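Local coordinates for protein 6-phospho-beta-glucosidase BglT (Thermotoga maritima, PDB 1UP7) that hydrolyses cellobiose 6'-phosphate to glucose 6-phosphate and glucose, as a family 4 glycosidase that depends on NAD+ and a manganese ion, at residues A[274-277]-A[278-281]; A[137-141]-A[142-146]; A[204-208]-A[209-213]; A[170-173]-A[174-178]. All coordinates share one frame; numbering follows the deposited sequence.

Contact 1 (A[274-277]-A[278-281]); sequences LFEK and YRTA
Tyr-278 lies beside Leu-274 and turns its ring edge to Phe-275 near the C-terminal end of helix 263-278. Its backbone N donates to Leu-274 O at 2.8 Å, an ordinary helical bond. From there the side chain can be followed outward. CB lies near the same carbonyl oxygen, and CG is turned away from its own carbonyl carbon (chi1 -68°), which leaves Leu-274 O over one face of the ring, near the rim. CD2 faces Phe-275 CD1 at 4.3 Å as the tyrosine edge meets the phenylalanine face, a T-shaped pair with planes 70° apart. CZ packs on Leu-274 CB, and OH reaches Ser-13 O in the cofactor domain. A leucine here would probably leave Ser-13 O without the hydroxyl and the face of Phe-275 without the ring edge. Phe-50 of helix 41-55 also meets the tyrosine ring. On the exposed side, Glu-276 and Arg-279, long and charged, run side by side. Beyond them the chain turns, and Lys-277 O accepts from both Thr-280 N and Ala-281 N. In the salt bridge Arg-279 comes side-on, NE and NH2 both bonding Glu-276 OE2, at 2.9 Å and 3.0 Å, while NE also makes a weak bond to OE1.

Contact 2 (A[137-141]-A[142-146]); sequences IVNFT and NPSGH. With NAD (nicotinamide-adenine-dinucleotide), chain I.
The nicotinamide end of the NAD site is bordered here by the turn that leads from strand 136-139 into helix 144-155, part of a beta-alpha-beta unit of the Rossmann fold. Asn-139 ties the turn together: its ND2 donates to Ser-144 OG at 3.2 Å, close to the amide plane, and to Thr-141 O at 2.9 Å, on a lone pair of that carbonyl. With CG anti to the backbone N (chi1 -173°), the NH2 is turned so that it faces both oxygens, and an asparagine suits the place because one NH2 can serve both. Ser-144 OG is also bonded to Leu-163 O. Asn-142 uses both ends of its amide. OD1 accepts from Ser-144 N at 2.8 Å, an Asx turn ahead of the helix, while ND2 donates to O2D of the NAD ribose at 2.9 Å and to O3 of glucose 6-phosphate. The Asn-142 backbone N donates to NAD O3D at 3.0 Å in an almost straight hydrogen bond (173°). A cis peptide precedes Pro-143. Phe-140 CD2 comes within 3.4 Å of NAD O7N, beside the carboxamide. Strand 136-139 runs between strands 76-79 and 160-162, with helix 109-131 packed on Ile-137 and helix 296-308 on Val-138 and Phe-140.

Contact 3 (A[204-208]-A[209-213]); sequences KGEDV and TEKVF
The Asp-207 carboxylate meets Thr-209 through one oxygen, OD1, which takes the threonine hydroxyl OG1 at 2.6 Å from the syn side, 24° out of the carboxylate plane. The backbone N of Thr-209 reaches the same OD1 at 3.1 Å, nearly in line with its C-O bond. The other oxygen, OD2, is salt-bridged to Lys-200 of the neighbouring strand. At the second carboxylate, Glu-206 OE2 receives Lys-211 NZ at 2.8 Å in a salt bridge, the two side chains crossing at about a right angle; an extended glutamate, CG anti to the backbone N (chi1 178°), gives the reach to the lysine. These bonds join the short strand 206-207, antiparallel to strand 195-203, to the start of helix 209-216, with Val-208 at the N-cap position. Aspartate suits the place before it, because its short carboxylate can accept from an amide of the first turn. One water accepts from Glu-210 N and gives a weak bond to Asp-207 OD1. Val-208 O accepts from Val-212 N at 3.0 Å, opening the helical pattern. On the buried side, where branched apolar residues fit, Val-208 CG2 lies 4.2 Å from Val-212 CG2.

Contact 4 (A[170-173]-A[174-178]); sequences FIRE and IAEMF
Arg-172 NH1 donates to Glu-176 OE1 at 2.8 Å, a salt bridge one helical turn long. The oxygen lies at the edge of the guanidinium, only 6° out of its plane, and is met nearly along its own C-O bond; guanidinium and carboxylate are almost coplanar, 25° apart. To get there the arginine leaves the backbone with CG opposite the backbone N (chi1 -159°) and then bends at chi2 and chi3, curling its end toward the later turn, while the glutamate bends at chi2. Long, flexible chains suit this outward side, where a charge four residues on can be reached. A methionine in place of Arg-172 would probably leave the Glu-176 carboxylate without its positive mate and freer to turn. Glu-173 looks to another partner, Lys-219. Beneath the charges the backbone keeps the regular pattern in which each N-H donates to the carbonyl four residues back, as from Ala-175 N to Ile-171 O at 2.8 Å; Ile-174, Glu-176 and Met-177 follow it too. The apolar side carries Phe-170 and Ile-174, which both lie against Val-212 of helix 209-216 and the strands 185-190 and 195-203; the detail of their mutual contact is doubtful. Charged outside and apolar inside, helix 166-177 is an amphipathic alpha-helix laid against the sheet that follows it in the chain.

Contact 2 is the core of the set: all its touching residues are buried, and neutral amides bind cofactor and substrate there, while hydroxyls bond to the protein itself. Contacts 1, 3 and 4 are only partly buried, and each pairs a glutamate with an arginine or lysine on the outside. Contact 1, about 27 Å from contact 2 between centres, lies at the C-terminal part of a helix that leans on the NAD-binding part. Contacts 3 and 4 lie about 11 Å apart between centres and touch: Val-208 CB meets Phe-178 CZ at 3.5 Å and Val-212 CG2 meets Ile-174 CD1 at 3.9 Å. One opens a helix, with aspartate and water at its start; the other lies along a helix.

Contact 1 (A[274-277]-A[278-281])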
loop_
_atom_site.group_PDB
_atom_site.type_symbol
_atom_site.label_atom_id
_atom_site.label_comp_id
_atom_site.label_asym_id
_atom_site.label_seq_id
_atom_site.Cartn_x
_atom_site.Cartn_y
_atom_site.Cartn_z
ATOM N N LEU A 274 -20.479 -46.679 6.354
ATOM C CA LEU A 274 -20.892 -46.094 5.077
ATOM C C LEU A 274 -20.494 -47.005 3.899
ATOM O O LEU A 274 -21.325 -47.315 3.024
ATOM C CB LEU A 274 -20.335 -44.679 4.914
ATOM C CG LEU A 274 -21.104 -43.599 5.692
ATOM C CD1 LEU A 274 -20.354 -42.291 5.675
ATOM C CD2 LEU A 274 -22.510 -43.429 5.148
ATOM N N PHE A 275 -19.250 -47.484 3.916
ATOM C CA PHE A 275 -18.762 -48.324 2.825
ATOM C C PHE A 275 -19.491 -49.638 2.664
ATOM O O PHE A 275 -19.763 -50.071 1.540
ATOM C CB PHE A 275 -17.243 -48.451 2.818
ATOM C CG PHE A 275 -16.577 -47.179 2.357
ATOM C CD1 PHE A 275 -16.391 -46.924 1.003
ATOM C CD2 PHE A 275 -16.219 -46.192 3.274
ATOM C CE1 PHE A 275 -15.804 -45.716 0.593
ATOM C CE2 PHE A 275 -15.646 -45.011 2.867
ATOM C CZ PHE A 275 -15.443 -44.765 1.530
ATOM N N GLU A 276 -19.851 -50.245 3.784
ATOM C CA GLU A 276 -20.702 -51.432 3.761
ATOM C C GLU A 276 -22.081 -51.162 3.150
ATOM O O GLU A 276 -22.595 -51.975 2.378
ATOM C CB GLU A 276 -20.848 -52.037 5.161
ATOM C CG GLU A 276 -19.743 -53.028 5.511
ATOM C CD GLU A 276 -19.362 -53.922 4.326
ATOM O OE1 GLU A 276 -20.174 -54.833 3.969
ATOM O OE2 GLU A 276 -18.267 -53.683 3.735
ATOM N N LYS A 277 -22.674 -50.023 3.500
ATOM C CA LYS A 277 -23.950 -49.614 2.923
ATOM C C LYS A 277 -23.823 -49.300 1.428
ATOM O O LYS A 277 -24.722 -49.613 0.664
ATOM C CB LYS A 277 -24.515 -48.400 3.658
ATOM C CG LYS A 277 -25.458 -48.754 4.785
ATOM C CD LYS A 277 -25.354 -47.748 5.927
ATOM C CE LYS A 277 -26.358 -48.064 7.064
ATOM N NZ LYS A 277 -26.395 -46.914 8.017
ATOM N N TYR A 278 -22.716 -48.680 1.007
ATOM C CA TYR A 278 -22.562 -48.327 -0.411
ATOM C C TYR A 278 -22.536 -49.550 -1.354
ATOM O O TYR A 278 -22.783 -49.411 -2.545
ATOM C CB TYR A 278 -21.336 -47.448 -0.662
ATOM C CG TYR A 278 -21.377 -46.038 -0.113
ATOM C CD1 TYR A 278 -22.559 -45.448 0.321
ATOM C CD2 TYR A 278 -20.205 -45.313 0.000
ATOM C CE1 TYR A 278 -22.558 -44.153 0.838
ATOM C CE2 TYR A 278 -20.191 -44.053 0.515
ATOM C CZ TYR A 278 -21.364 -43.459 0.928
ATOM O OH TYR A 278 -21.312 -42.161 1.426
ATOM N N ARG A 279 -22.252 -50.737 -0.815
ATOM C CA ARG A 279 -22.263 -51.986 -1.580
ATOM C C ARG A 279 -23.604 -52.230 -2.275
ATOM O O ARG A 279 -23.632 -52.653 -3.445
ATOM C CB ARG A 279 -21.955 -53.192 -0.670
ATOM C CG ARG A 279 -20.474 -53.328 -0.239
ATOM C CD ARG A 279 -20.056 -54.750 0.192
ATOM N NE ARG A 279 -18.860 -54.721 1.045
ATOM C CZ ARG A 279 -17.586 -54.830 0.617
ATOM N NH1 ARG A 279 -17.301 -54.991 -0.677
ATOM N NH2 ARG A 279 -16.588 -54.778 1.500
ATOM N N THR A 280 -24.710 -51.991 -1.547
ATOM C CA THR A 280 -26.069 -52.224 -2.067
ATOM C C THR A 280 -26.966 -50.989 -2.181
ATOM O O THR A 280 -28.026 -51.072 -2.772
ATOM C CB THR A 280 -26.855 -53.272 -1.230
ATOM O OG1 THR A 280 -26.905 -52.853 0.143
ATOM C CG2 THR A 280 -26.149 -54.625 -1.199
ATOM N N ALA A 281 -26.574 -49.855 -1.612
ATOM C CA ALA A 281 -27.460 -48.689 -1.570
ATOM C C ALA A 281 -28.001 -48.285 -2.954
ATOM O O ALA A 281 -27.263 -48.296 -3.954
ATOM C CB ALA A 281 -26.750 -47.518 -0.908
#

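Contact 2 (A[137-141]-A[142-146])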
loop_
_atom_site.group_PDB
_atom_site.type_symbol
_atom_site.label_atom_id
_atom_site.label_comp_id
_atom_site.label_asym_id
_atom_site.label_seq_id
_atom_site.Cartn_x
_atom_site.Cartn_y
_atom_site.Cartn_z
ATOM N N ILE A 137 -8.615 -25.915 -10.703
ATOM C CA ILE A 137 -8.667 -26.844 -9.585
ATOM C C ILE A 137 -9.572 -26.301 -8.498
ATOM O O ILE A 137 -9.399 -25.170 -8.076
ATOM C CB ILE A 137 -7.261 -27.156 -9.025
ATOM C CG1 ILE A 137 -6.374 -27.783 -10.095
ATOM C CG2 ILE A 137 -7.369 -28.120 -7.824
ATOM C CD1 ILE A 137 -4.859 -27.583 -9.861
ATOM N N VAL A 138 -10.524 -27.124 -8.061
ATOM C CA VAL A 138 -11.383 -26.828 -6.915
ATOM C C VAL A 138 -10.968 -27.692 -5.714
ATOM O O VAL A 138 -11.053 -28.930 -5.757
ATOM C CB VAL A 138 -12.858 -27.007 -7.270
ATOM C CG1 VAL A 138 -13.744 -26.619 -6.088
ATOM C CG2 VAL A 138 -13.195 -26.142 -8.511
ATOM N N ASN A 139 -10.495 -27.042 -4.656
ATOM C CA ASN A 139 -9.872 -27.761 -3.554
ATOM C C ASN A 139 -10.701 -27.892 -2.290
ATOM O O ASN A 139 -11.123 -26.879 -1.715
ATOM C CB ASN A 139 -8.528 -27.136 -3.198
ATOM C CG ASN A 139 -7.779 -27.950 -2.168
ATOM O OD1 ASN A 139 -7.169 -28.975 -2.504
ATOM N ND2 ASN A 139 -7.837 -27.529 -0.899
ATOM N N PHE A 140 -10.926 -29.142 -1.868
ATOM C CA PHE A 140 -11.472 -29.463 -0.535
ATOM C C PHE A 140 -10.404 -29.908 0.446
ATOM O O PHE A 140 -10.584 -29.778 1.642
ATOM C CB PHE A 140 -12.452 -30.632 -0.571
ATOM C CG PHE A 140 -13.618 -30.455 -1.500
ATOM C CD1 PHE A 140 -13.902 -29.238 -2.096
ATOM C CD2 PHE A 140 -14.425 -31.552 -1.807
ATOM C CE1 PHE A 140 -14.979 -29.092 -2.959
ATOM C CE2 PHE A 140 -15.526 -31.419 -2.682
ATOM C CZ PHE A 140 -15.795 -30.180 -3.256
ATOM N N THR A 141 -9.324 -30.501 -0.042
ATOM C CA THR A 141 -8.287 -31.082 0.803
ATOM C C THR A 141 -7.829 -30.115 1.877
ATOM O O THR A 141 -7.444 -28.982 1.582
ATOM C CB THR A 141 -7.088 -31.479 -0.058
ATOM O OG1 THR A 141 -7.483 -32.564 -0.901
ATOM C CG2 THR A 141 -5.908 -32.047 0.821
ATOM N N ASN A 142 -7.883 -30.559 3.133
ATOM C CA ASN A 142 -7.489 -29.691 4.228
ATOM C C ASN A 142 -6.015 -29.780 4.564
ATOM O O ASN A 142 -5.408 -30.809 4.319
ATOM C CB ASN A 142 -8.402 -29.866 5.428
ATOM C CG ASN A 142 -9.629 -28.956 5.341
ATOM O OD1 ASN A 142 -9.518 -27.741 5.011
ATOM N ND2 ASN A 142 -10.798 -29.531 5.602
ATOM N N PRO A 143 -5.426 -28.689 5.073
ATOM C CA PRO A 143 -6.139 -27.431 5.318
ATOM C C PRO A 143 -6.251 -26.616 4.041
ATOM O O PRO A 143 -5.255 -26.236 3.420
ATOM C CB PRO A 143 -5.264 -26.723 6.361
ATOM C CG PRO A 143 -3.916 -27.196 6.121
ATOM C CD PRO A 143 -3.999 -28.579 5.451
ATOM N N SER A 144 -7.491 -26.343 3.675
ATOM C CA SER A 144 -7.803 -25.838 2.347
ATOM C C SER A 144 -7.290 -24.424 2.077
ATOM O O SER A 144 -6.786 -24.189 0.981
ATOM C CB SER A 144 -9.320 -25.966 2.089
ATOM O OG SER A 144 -9.649 -25.518 0.795
ATOM N N GLY A 145 -7.464 -23.497 3.040
ATOM C CA GLY A 145 -7.047 -22.115 2.879
ATOM C C GLY A 145 -5.525 -22.010 2.816
ATOM O O GLY A 145 -4.975 -21.209 2.037
ATOM N N HIS A 146 -4.856 -22.823 3.634
ATOM C CA HIS A 146 -3.401 -22.840 3.703
ATOM C C HIS A 146 -2.791 -23.374 2.393
ATOM O O HIS A 146 -1.792 -22.850 1.880
ATOM C CB HIS A 146 -2.941 -23.681 4.890
ATOM C CG HIS A 146 -1.497 -23.509 5.251
ATOM N ND1 HIS A 146 -0.954 -24.075 6.386
ATOM C CD2 HIS A 146 -0.478 -22.851 4.631
ATOM C CE1 HIS A 146 0.337 -23.785 6.447
ATOM N NE2 HIS A 146 0.648 -23.035 5.403
HETATM P PA NAD I . -10.825 -39.678 3.158
HETATM O O1A NAD I . -9.914 -40.270 4.157
HETATM O O2A NAD I . -12.064 -40.527 2.800
HETATM O O5B NAD I . -9.895 -39.449 1.850
HETATM C C5B NAD I . -10.489 -39.341 0.583
HETATM C C4B NAD I . -9.787 -40.259 -0.409
HETATM O O4B NAD I . -8.496 -39.748 -0.735
HETATM C C3B NAD I . -9.572 -41.689 0.071
HETATM O O3B NAD I . -10.303 -42.551 -0.787
HETATM C C2B NAD I . -8.065 -41.922 -0.060
HETATM O O2B NAD I . -7.762 -43.215 -0.542
HETATM C C1B NAD I . -7.708 -40.883 -1.108
HETATM N N9A NAD I . -6.304 -40.484 -1.138
HETATM C C8A NAD I . -5.393 -40.361 -0.106
HETATM N N7A NAD I . -4.241 -39.920 -0.658
HETATM C C5A NAD I . -4.405 -39.709 -1.977
HETATM C C6A NAD I . -3.564 -39.284 -2.998
HETATM N N6A NAD I . -2.297 -38.958 -2.770
HETATM N N1A NAD I . -4.060 -39.203 -4.294
HETATM C C2A NAD I . -5.370 -39.559 -4.568
HETATM N N3A NAD I . -6.182 -40.007 -3.554
HETATM C C4A NAD I . -5.702 -40.079 -2.292
HETATM O O3 NAD I . -11.262 -38.252 3.759
HETATM P PN NAD I . -12.539 -37.356 3.393
HETATM O O1N NAD I . -13.259 -37.241 4.686
HETATM O O2N NAD I . -13.242 -37.793 2.206
HETATM O O5D NAD I . -11.916 -35.943 2.979
HETATM C C5D NAD I . -10.835 -35.771 2.080
HETATM C C4D NAD I . -10.258 -34.363 2.297
HETATM O O4D NAD I . -11.208 -33.329 2.041
HETATM C C3D NAD I . -9.800 -34.147 3.732
HETATM O O3D NAD I . -8.603 -33.436 3.640
HETATM C C2D NAD I . -10.894 -33.294 4.367
HETATM O O2D NAD I . -10.463 -32.449 5.420
HETATM C C1D NAD I . -11.493 -32.541 3.201
HETATM N N1N NAD I . -12.957 -32.564 3.280
HETATM C C2N NAD I . -13.594 -33.012 2.145
HETATM C C3N NAD I . -14.964 -33.087 2.075
HETATM C C7N NAD I . -15.595 -33.608 0.805
HETATM O O7N NAD I . -16.715 -32.990 0.199
HETATM N N7N NAD I . -15.051 -34.693 0.233
HETATM C C4N NAD I . -15.689 -32.690 3.202
HETATM C C5N NAD I . -15.056 -32.222 4.370
HETATM C C6N NAD I . -13.662 -32.163 4.396
#

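Contact 3 (A[204-208]-A[209-213])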
loop_
_atom_site.group_PDB
_atom_site.type_symbol
_atom_site.label_atom_id
_atom_site.label_comp_id
_atom_site.label_asym_id
_atom_site.label_seq_id
_atom_site.Cartn_x
_atom_site.Cartn_y
_atom_site.Cartn_z
ATOM N N LYS A 204 -32.247 -10.301 0.617
ATOM C CA LYS A 204 -32.971 -9.507 -0.388
ATOM C C LYS A 204 -32.705 -7.980 -0.277
ATOM O O LYS A 204 -33.618 -7.161 -0.454
ATOM C CB LYS A 204 -34.484 -9.795 -0.355
ATOM C CG LYS A 204 -34.874 -11.156 -0.928
ATOM C CD LYS A 204 -36.357 -11.441 -0.698
ATOM C CE LYS A 204 -36.656 -12.921 -0.930
ATOM N NZ LYS A 204 -38.098 -13.267 -0.712
ATOM N N GLY A 205 -31.455 -7.619 0.036
ATOM C CA GLY A 205 -31.071 -6.232 0.180
ATOM C C GLY A 205 -31.304 -5.598 1.529
ATOM O O GLY A 205 -30.722 -4.557 1.785
ATOM N N GLU A 206 -32.155 -6.177 2.376
ATOM C CA GLU A 206 -32.330 -5.627 3.718
ATOM C C GLU A 206 -31.182 -6.071 4.643
ATOM O O GLU A 206 -30.818 -7.244 4.670
ATOM C CB GLU A 206 -33.702 -5.976 4.326
ATOM C CG GLU A 206 -33.833 -5.419 5.748
ATOM C CD GLU A 206 -35.092 -5.850 6.509
ATOM O OE1 GLU A 206 -36.012 -6.445 5.889
ATOM O OE2 GLU A 206 -35.147 -5.586 7.743
ATOM N N ASP A 207 -30.634 -5.104 5.378
ATOM C CA ASP A 207 -29.718 -5.346 6.480
ATOM C C ASP A 207 -30.471 -5.978 7.667
ATOM O O ASP A 207 -31.268 -5.324 8.345
ATOM C CB ASP A 207 -29.031 -4.030 6.874
ATOM C CG ASP A 207 -27.871 -4.232 7.840
ATOM O OD1 ASP A 207 -27.791 -5.288 8.508
ATOM O OD2 ASP A 207 -26.988 -3.368 8.018
ATOM N N VAL A 208 -30.197 -7.258 7.897
ATOM C CA VAL A 208 -30.858 -8.050 8.928
ATOM C C VAL A 208 -29.861 -8.506 9.975
ATOM O O VAL A 208 -30.166 -9.395 10.786
ATOM C CB VAL A 208 -31.542 -9.261 8.298
ATOM C CG1 VAL A 208 -32.697 -8.806 7.413
ATOM C CG2 VAL A 208 -30.530 -10.104 7.487
ATOM N N THR A 209 -28.674 -7.894 9.954
ATOM C CA THR A 209 -27.592 -8.211 10.893
ATOM C C THR A 209 -28.062 -8.305 12.369
ATOM O O THR A 209 -27.791 -9.320 13.024
ATOM C CB THR A 209 -26.428 -7.196 10.733
ATOM O OG1 THR A 209 -26.086 -7.088 9.351
ATOM C CG2 THR A 209 -25.142 -7.711 11.392
ATOM N N GLU A 210 -28.769 -7.272 12.843
ATOM C CA GLU A 210 -29.279 -7.204 14.209
ATOM C C GLU A 210 -30.163 -8.405 14.520
ATOM O O GLU A 210 -29.982 -9.071 15.547
ATOM C CB GLU A 210 -30.086 -5.896 14.450
ATOM C CG GLU A 210 -29.278 -4.680 14.930
ATOM C CD GLU A 210 -28.034 -5.049 15.748
ATOM O OE1 GLU A 210 -28.153 -5.510 16.921
ATOM O OE2 GLU A 210 -26.914 -4.885 15.214
ATOM N N LYS A 211 -31.111 -8.664 13.619
ATOM C CA LYS A 211 -32.056 -9.773 13.729
ATOM C C LYS A 211 -31.342 -11.106 13.845
ATOM O O LYS A 211 -31.773 -11.976 14.585
ATOM C CB LYS A 211 -32.952 -9.803 12.499
ATOM C CG LYS A 211 -34.180 -8.968 12.607
ATOM C CD LYS A 211 -34.849 -8.811 11.234
ATOM C CE LYS A 211 -35.926 -7.749 11.292
ATOM N NZ LYS A 211 -35.888 -6.955 10.038
ATOM N N VAL A 212 -30.246 -11.253 13.102
ATOM C CA VAL A 212 -29.433 -12.460 13.147
ATOM C C VAL A 212 -28.754 -12.592 14.505
ATOM O O VAL A 212 -28.787 -13.680 15.090
ATOM C CB VAL A 212 -28.420 -12.536 11.952
ATOM C CG1 VAL A 212 -27.518 -13.723 12.092
ATOM C CG2 VAL A 212 -29.148 -12.614 10.611
ATOM N N PHE A 213 -28.180 -11.496 15.011
ATOM C CA PHE A 213 -27.576 -11.496 16.350
ATOM C C PHE A 213 -28.627 -11.838 17.421
ATOM O O PHE A 213 -28.391 -12.701 18.265
ATOM C CB PHE A 213 -26.881 -10.168 16.631
ATOM C CG PHE A 213 -25.518 -10.057 16.016
ATOM C CD1 PHE A 213 -24.482 -10.865 16.451
ATOM C CD2 PHE A 213 -25.267 -9.120 15.031
ATOM C CE1 PHE A 213 -23.187 -10.753 15.893
ATOM C CE2 PHE A 213 -23.980 -8.994 14.454
ATOM C CZ PHE A 213 -22.942 -9.801 14.885
HETATM O O HOH W 1 -29.227 -4.774 10.804
HETATM O O HOH W 2 -31.594 -6.194 11.287
#

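Contact 4 (A[170-173]-A[174-178])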
loop_
_atom_site.group_PDB
_atom_site.type_symbol
_atom_site.label_atom_id
_atom_site.label_comp_id
_atom_site.label_asym_id
_atom_site.label_seq_id
_atom_site.Cartn_x
_atom_site.Cartn_y
_atom_site.Cartn_z
ATOM N N PHE A 170 -23.667 -21.399 6.556
ATOM C CA PHE A 170 -24.211 -20.196 7.140
ATOM C C PHE A 170 -25.276 -19.573 6.253
ATOM O O PHE A 170 -26.355 -19.164 6.737
ATOM C CB PHE A 170 -23.160 -19.133 7.499
ATOM C CG PHE A 170 -23.788 -17.951 8.208
ATOM C CD1 PHE A 170 -24.088 -18.025 9.570
ATOM C CD2 PHE A 170 -24.197 -16.812 7.485
ATOM C CE1 PHE A 170 -24.715 -16.958 10.231
ATOM C CE2 PHE A 170 -24.820 -15.747 8.135
ATOM C CZ PHE A 170 -25.069 -15.815 9.515
ATOM N N ILE A 171 -24.977 -19.480 4.956
ATOM C CA ILE A 171 -25.923 -18.910 3.978
ATOM C C ILE A 171 -27.227 -19.700 3.993
ATOM O O ILE A 171 -28.323 -19.123 3.958
ATOM C CB ILE A 171 -25.287 -18.850 2.529
ATOM C CG1 ILE A 171 -24.415 -17.598 2.358
ATOM C CG2 ILE A 171 -26.348 -18.847 1.444
ATOM C CD1 ILE A 171 -23.340 -17.710 1.292
ATOM N N ARG A 172 -27.119 -21.027 4.073
ATOM C CA ARG A 172 -28.309 -21.888 4.205
ATOM C C ARG A 172 -29.113 -21.600 5.462
ATOM O O ARG A 172 -30.329 -21.508 5.411
ATOM C CB ARG A 172 -27.897 -23.357 4.152
ATOM C CG ARG A 172 -29.030 -24.343 3.782
ATOM C CD ARG A 172 -29.018 -25.649 4.623
ATOM N NE ARG A 172 -27.906 -25.693 5.601
ATOM C CZ ARG A 172 -28.025 -25.425 6.910
ATOM N NH1 ARG A 172 -29.214 -25.096 7.432
ATOM N NH2 ARG A 172 -26.950 -25.485 7.699
ATOM N N GLU A 173 -28.427 -21.442 6.584
ATOM C CA GLU A 173 -29.083 -21.167 7.862
ATOM C C GLU A 173 -29.888 -19.851 7.770
ATOM O O GLU A 173 -31.048 -19.783 8.190
ATOM C CB GLU A 173 -28.011 -21.075 8.941
ATOM C CG GLU A 173 -28.552 -21.090 10.361
ATOM C CD GLU A 173 -27.475 -21.479 11.359
ATOM O OE1 GLU A 173 -26.335 -21.803 10.894
ATOM O OE2 GLU A 173 -27.781 -21.471 12.590
ATOM N N ILE A 174 -29.261 -18.823 7.182
ATOM C CA ILE A 174 -29.887 -17.514 6.988
ATOM C C ILE A 174 -31.062 -17.580 6.039
ATOM O O ILE A 174 -32.152 -17.034 6.320
ATOM C CB ILE A 174 -28.852 -16.492 6.463
ATOM C CG1 ILE A 174 -27.812 -16.201 7.534
ATOM C CG2 ILE A 174 -29.524 -15.189 6.061
ATOM C CD1 ILE A 174 -28.403 -15.992 8.871
ATOM N N ALA A 175 -30.859 -18.252 4.913
ATOM C CA ALA A 175 -31.959 -18.424 3.969
ATOM C C ALA A 175 -33.160 -19.113 4.597
ATOM O O ALA A 175 -34.307 -18.776 4.281
ATOM C CB ALA A 175 -31.491 -19.168 2.721
ATOM N N GLU A 176 -32.900 -20.081 5.479
ATOM C CA GLU A 176 -33.975 -20.775 6.217
ATOM C C GLU A 176 -34.666 -19.842 7.201
ATOM O O GLU A 176 -35.886 -19.819 7.284
ATOM C CB GLU A 176 -33.393 -21.986 6.966
ATOM C CG GLU A 176 -33.967 -23.337 6.537
ATOM C CD GLU A 176 -32.906 -24.262 5.971
ATOM O OE1 GLU A 176 -31.832 -24.427 6.619
ATOM O OE2 GLU A 176 -33.136 -24.828 4.874
ATOM N N MET A 177 -33.874 -19.068 7.940
ATOM C CA MET A 177 -34.393 -18.103 8.920
ATOM C C MET A 177 -35.420 -17.157 8.294
ATOM O O MET A 177 -36.434 -16.811 8.903
ATOM C CB MET A 177 -33.243 -17.214 9.394
ATOM C CG MET A 177 -32.556 -17.589 10.690
ATOM S SD MET A 177 -31.688 -16.108 11.291
ATOM C CE MET A 177 -33.072 -15.096 11.778
ATOM N N PHE A 178 -35.124 -16.698 7.081
ATOM C CA PHE A 178 -35.904 -15.629 6.445
ATOM C C PHE A 178 -36.759 -16.121 5.280
ATOM O O PHE A 178 -37.333 -15.309 4.559
ATOM C CB PHE A 178 -34.983 -14.487 5.941
ATOM C CG PHE A 178 -34.305 -13.723 7.039
ATOM C CD1 PHE A 178 -34.958 -12.661 7.665
ATOM C CD2 PHE A 178 -33.031 -14.088 7.474
ATOM C CE1 PHE A 178 -34.357 -11.959 8.707
ATOM C CE2 PHE A 178 -32.419 -13.388 8.525
ATOM C CZ PHE A 178 -33.093 -12.324 9.148
#